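Local coordinates for protein aminopeptidase YwaD (Bacillus subtilis, PDB 6HC6) that removes N-terminal amino acids from peptides as a secreted, monomeric aminopeptidase of the M28 family that uses two zinc ions, at residues A[229-234]-A[302-307]. Sequence-based numbering, arbitrary orientation.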
ATOM      1  N   ASN A 229      13.251   3.866  -1.710  1.00 20.49           N
ATOM      2  CA  ASN A 229      12.895   4.301  -0.373  1.00 20.91           C
ATOM      3  C   ASN A 229      13.703   5.550  -0.065  1.00 25.00           C
ATOM      4  O   ASN A 229      14.823   5.717  -0.560  1.00 22.41           O
ATOM      5  CB  ASN A 229      13.208   3.222   0.674  1.00 18.00           C
ATOM      6  CG  ASN A 229      12.518   1.908   0.384  1.00 21.56           C
ATOM      7  OD1 ASN A 229      11.362   1.889  -0.027  1.00 20.55           O
ATOM      8  ND2 ASN A 229      13.219   0.803   0.599  1.00 22.96           N
ATOM      9  N   ILE A 230      13.126   6.434   0.733  1.00 19.23           N
ATOM     10  CA  ILE A 230      13.805   7.657   1.155  1.00 19.04           C
ATOM     11  C   ILE A 230      13.967   7.585   2.661  1.00 21.55           C
ATOM     12  O   ILE A 230      12.971   7.529   3.394  1.00 21.84           O
ATOM     13  CB  ILE A 230      13.038   8.917   0.731  1.00 20.58           C
ATOM     14  CG1 ILE A 230      12.800   8.901  -0.780  1.00 23.59           C
ATOM     15  CG2 ILE A 230      13.829  10.172   1.108  1.00 20.14           C
ATOM     16  CD1 ILE A 230      11.459   8.390  -1.168  1.00 27.60           C
ATOM     17  N   ILE A 231      15.214   7.574   3.119  1.00 19.79           N
ATOM     18  CA  ILE A 231      15.534   7.334   4.514  1.00 20.28           C
ATOM     19  C   ILE A 231      16.197   8.582   5.067  1.00 23.28           C
ATOM     20  O   ILE A 231      17.277   8.963   4.608  1.00 24.71           O
ATOM     21  CB  ILE A 231      16.456   6.118   4.677  1.00 21.29           C
ATOM     22  CG1 ILE A 231      15.861   4.898   3.952  1.00 23.99           C
ATOM     23  CG2 ILE A 231      16.704   5.866   6.157  1.00 20.84           C
ATOM     24  CD1 ILE A 231      16.938   3.947   3.429  1.00 31.21           C
ATOM     25  N   GLY A 232      15.566   9.199   6.058  1.00 20.78           N
ATOM     26  CA  GLY A 232      16.160  10.332   6.751  1.00 24.05           C
ATOM     27  C   GLY A 232      16.433   9.996   8.199  1.00 25.25           C
ATOM     28  O   GLY A 232      15.511   9.640   8.937  1.00 23.90           O
ATOM     29  N   ILE A 233      17.685  10.105   8.636  1.00 26.39           N
ATOM     30  CA  ILE A 233      18.093   9.597   9.942  1.00 23.25           C
ATOM     31  C   ILE A 233      18.462  10.758  10.850  1.00 31.88           C
ATOM     32  O   ILE A 233      19.227  11.650  10.462  1.00 26.45           O
ATOM     33  CB  ILE A 233      19.257   8.603   9.827  1.00 24.66           C
ATOM     34  CG1 ILE A 233      18.827   7.425   8.942  1.00 30.16           C
ATOM     35  CG2 ILE A 233      19.681   8.146  11.211  1.00 25.82           C
ATOM     36  CD1 ILE A 233      19.893   6.349   8.785  1.00 31.55           C
ATOM     37  N   LYS A 234      17.905  10.733  12.053  1.00 24.34           N
ATOM     38  CA  LYS A 234      18.274  11.605  13.164  1.00 26.08           C
ATOM     39  C   LYS A 234      19.134  10.772  14.107  1.00 31.33           C
ATOM     40  O   LYS A 234      18.624   9.921  14.844  1.00 32.01           O
ATOM     41  CB  LYS A 234      17.015  12.122  13.849  1.00 29.70           C
ATOM     42  CG  LYS A 234      17.227  12.742  15.221  1.00 34.68           C
ATOM     43  CD  LYS A 234      15.964  13.486  15.627  1.00 41.10           C
ATOM     44  CE  LYS A 234      16.005  13.905  17.077  1.00 40.04           C
ATOM     45  NZ  LYS A 234      16.925  15.042  17.284  1.00 36.65           N
ATOM     46  N   SER A 302      10.077  -4.485   2.451  1.00 19.65           N
ATOM     47  CA  SER A 302      10.745  -5.785   2.411  1.00 23.72           C
ATOM     48  C   SER A 302      12.204  -5.635   2.000  1.00 20.96           C
ATOM     49  O   SER A 302      13.097  -6.226   2.615  1.00 24.17           O
ATOM     50  CB  SER A 302      10.024  -6.735   1.452  1.00 25.81           C
ATOM     51  OG  SER A 302       8.750  -7.088   1.961  1.00 28.49           O
ATOM     52  N   HIS A 303      12.465  -4.847   0.953  1.00 22.85           N
ATOM     53  CA  HIS A 303      13.846  -4.591   0.554  1.00 21.16           C
ATOM     54  C   HIS A 303      14.628  -3.961   1.697  1.00 22.70           C
ATOM     55  O   HIS A 303      15.751  -4.377   2.002  1.00 28.07           O
ATOM     56  CB  HIS A 303      13.888  -3.676  -0.667  1.00 19.93           C
ATOM     57  CG  HIS A 303      15.274  -3.411  -1.169  1.00 28.88           C
ATOM     58  ND1 HIS A 303      15.917  -4.252  -2.051  1.00 34.87           N
ATOM     59  CD2 HIS A 303      16.143  -2.405  -0.905  1.00 32.21           C
ATOM     60  CE1 HIS A 303      17.121  -3.774  -2.314  1.00 30.10           C
ATOM     61  NE2 HIS A 303      17.284  -2.655  -1.629  1.00 32.37           N
ATOM     62  N   TYR A 304      14.039  -2.948   2.336  1.00 21.28           N
ATOM     63  CA  TYR A 304      14.735  -2.223   3.395  1.00 18.23           C
ATOM     64  C   TYR A 304      15.105  -3.148   4.544  1.00 25.54           C
ATOM     65  O   TYR A 304      16.264  -3.183   4.983  1.00 24.62           O
ATOM     66  CB  TYR A 304      13.868  -1.068   3.910  1.00 18.05           C
ATOM     67  CG  TYR A 304      14.590  -0.276   4.971  1.00 18.86           C
ATOM     68  CD1 TYR A 304      15.518   0.689   4.617  1.00 23.13           C
ATOM     69  CD2 TYR A 304      14.401  -0.542   6.327  1.00 19.68           C
ATOM     70  CE1 TYR A 304      16.222   1.390   5.578  1.00 23.51           C
ATOM     71  CE2 TYR A 304      15.114   0.157   7.301  1.00 20.65           C
ATOM     72  CZ  TYR A 304      16.014   1.126   6.910  1.00 22.99           C
ATOM     73  OH  TYR A 304      16.717   1.855   7.846  1.00 21.31           O
ATOM     74  N   VAL A 305      14.130  -3.893   5.066  1.00 22.16           N
ATOM     75  CA  VAL A 305      14.419  -4.758   6.207  1.00 18.53           C
ATOM     76  C   VAL A 305      15.383  -5.860   5.803  1.00 22.48           C
ATOM     77  O   VAL A 305      16.264  -6.250   6.579  1.00 27.91           O
ATOM     78  CB  VAL A 305      13.114  -5.330   6.795  1.00 23.88           C
ATOM     79  CG1 VAL A 305      13.423  -6.390   7.854  1.00 25.95           C
ATOM     80  CG2 VAL A 305      12.253  -4.195   7.374  1.00 23.52           C
ATOM     81  N   ASP A 306      15.232  -6.385   4.582  1.00 22.79           N
ATOM     82  CA  ASP A 306      16.130  -7.446   4.135  1.00 30.20           C
ATOM     83  C   ASP A 306      17.575  -6.994   4.133  1.00 30.43           C
ATOM     84  O   ASP A 306      18.480  -7.819   4.312  1.00 34.25           O
ATOM     85  CB  ASP A 306      15.737  -7.916   2.735  1.00 29.94           C
ATOM     86  CG  ASP A 306      14.537  -8.835   2.746  1.00 47.05           C
ATOM     87  OD1 ASP A 306      14.171  -9.326   3.838  1.00 47.23           O
ATOM     88  OD2 ASP A 306      13.957  -9.063   1.660  1.00 57.66           O
ATOM     89  N   HIS A 307      17.824  -5.705   3.930  1.00 29.16           N
ATOM     90  CA  HIS A 307      19.185  -5.208   3.813  1.00 28.34           C
ATOM     91  C   HIS A 307      19.713  -4.589   5.103  1.00 38.40           C
ATOM     92  O   HIS A 307      20.823  -4.045   5.103  1.00 36.28           O
ATOM     93  CB  HIS A 307      19.280  -4.216   2.653  1.00 27.56           C
ATOM     94  CG  HIS A 307      19.293  -4.880   1.312  1.00 48.19           C
ATOM     95  ND1 HIS A 307      20.452  -5.093   0.597  1.00 52.26           N
ATOM     96  CD2 HIS A 307      18.288  -5.407   0.569  1.00 47.90           C
ATOM     97  CE1 HIS A 307      20.161  -5.712  -0.534  1.00 54.78           C
ATOM     98  NE2 HIS A 307      18.856  -5.913  -0.576  1.00 53.46           N
TER
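The amide nitrogen ND2 of Asn229 lies 3.9 Å from Tyr304 CB and gives hydrogen bonds to two acceptors beyond the contact, the backbone O of Gly300, in the first turn of the helix that carries Tyr304, and Gln90 OE1. OD1 of the same amide accepts from Gly292 N. With three bonds holding it, this buried group is fixed in its flip, and its plane stands 76° from the Tyr304 ring. It thus ties the strand to the start of the helix, while the link to Tyr304 itself is van der Waals contact.

Two residues along, Ile231 points to the same side of the strand and reaches the tyrosine with the tip of its longer branch. Ile231 CD1 sits 3.4 Å from Tyr304 CE1, at the ring's edge and near its plane rather than over a face; Ile231 CD1 is also 3.7 Å from Tyr304 CD1. Ile231 CG1 follows, 3.9 Å from Tyr304 CE1. The tyrosine gets there because its CG is anti to the backbone N (chi1 -178°), which sends the ring from the helix along the strand, past Asn229 to Ile231. Its hydroxyl hydrogen-bonds to Arg287 NH1.

Apolar packing at Tyr304, together with the amide bond to Gly300, sets helix 299-306 against one face of the mixed sheet of the M28 peptidase domain, with the Asn229 side chain about 13 Å from a bound zinc ion. Strand 226-234 runs antiparallel to both its neighbours, 86-93 and 285-291; Ile230, facing the other way, packs on helix 67-82.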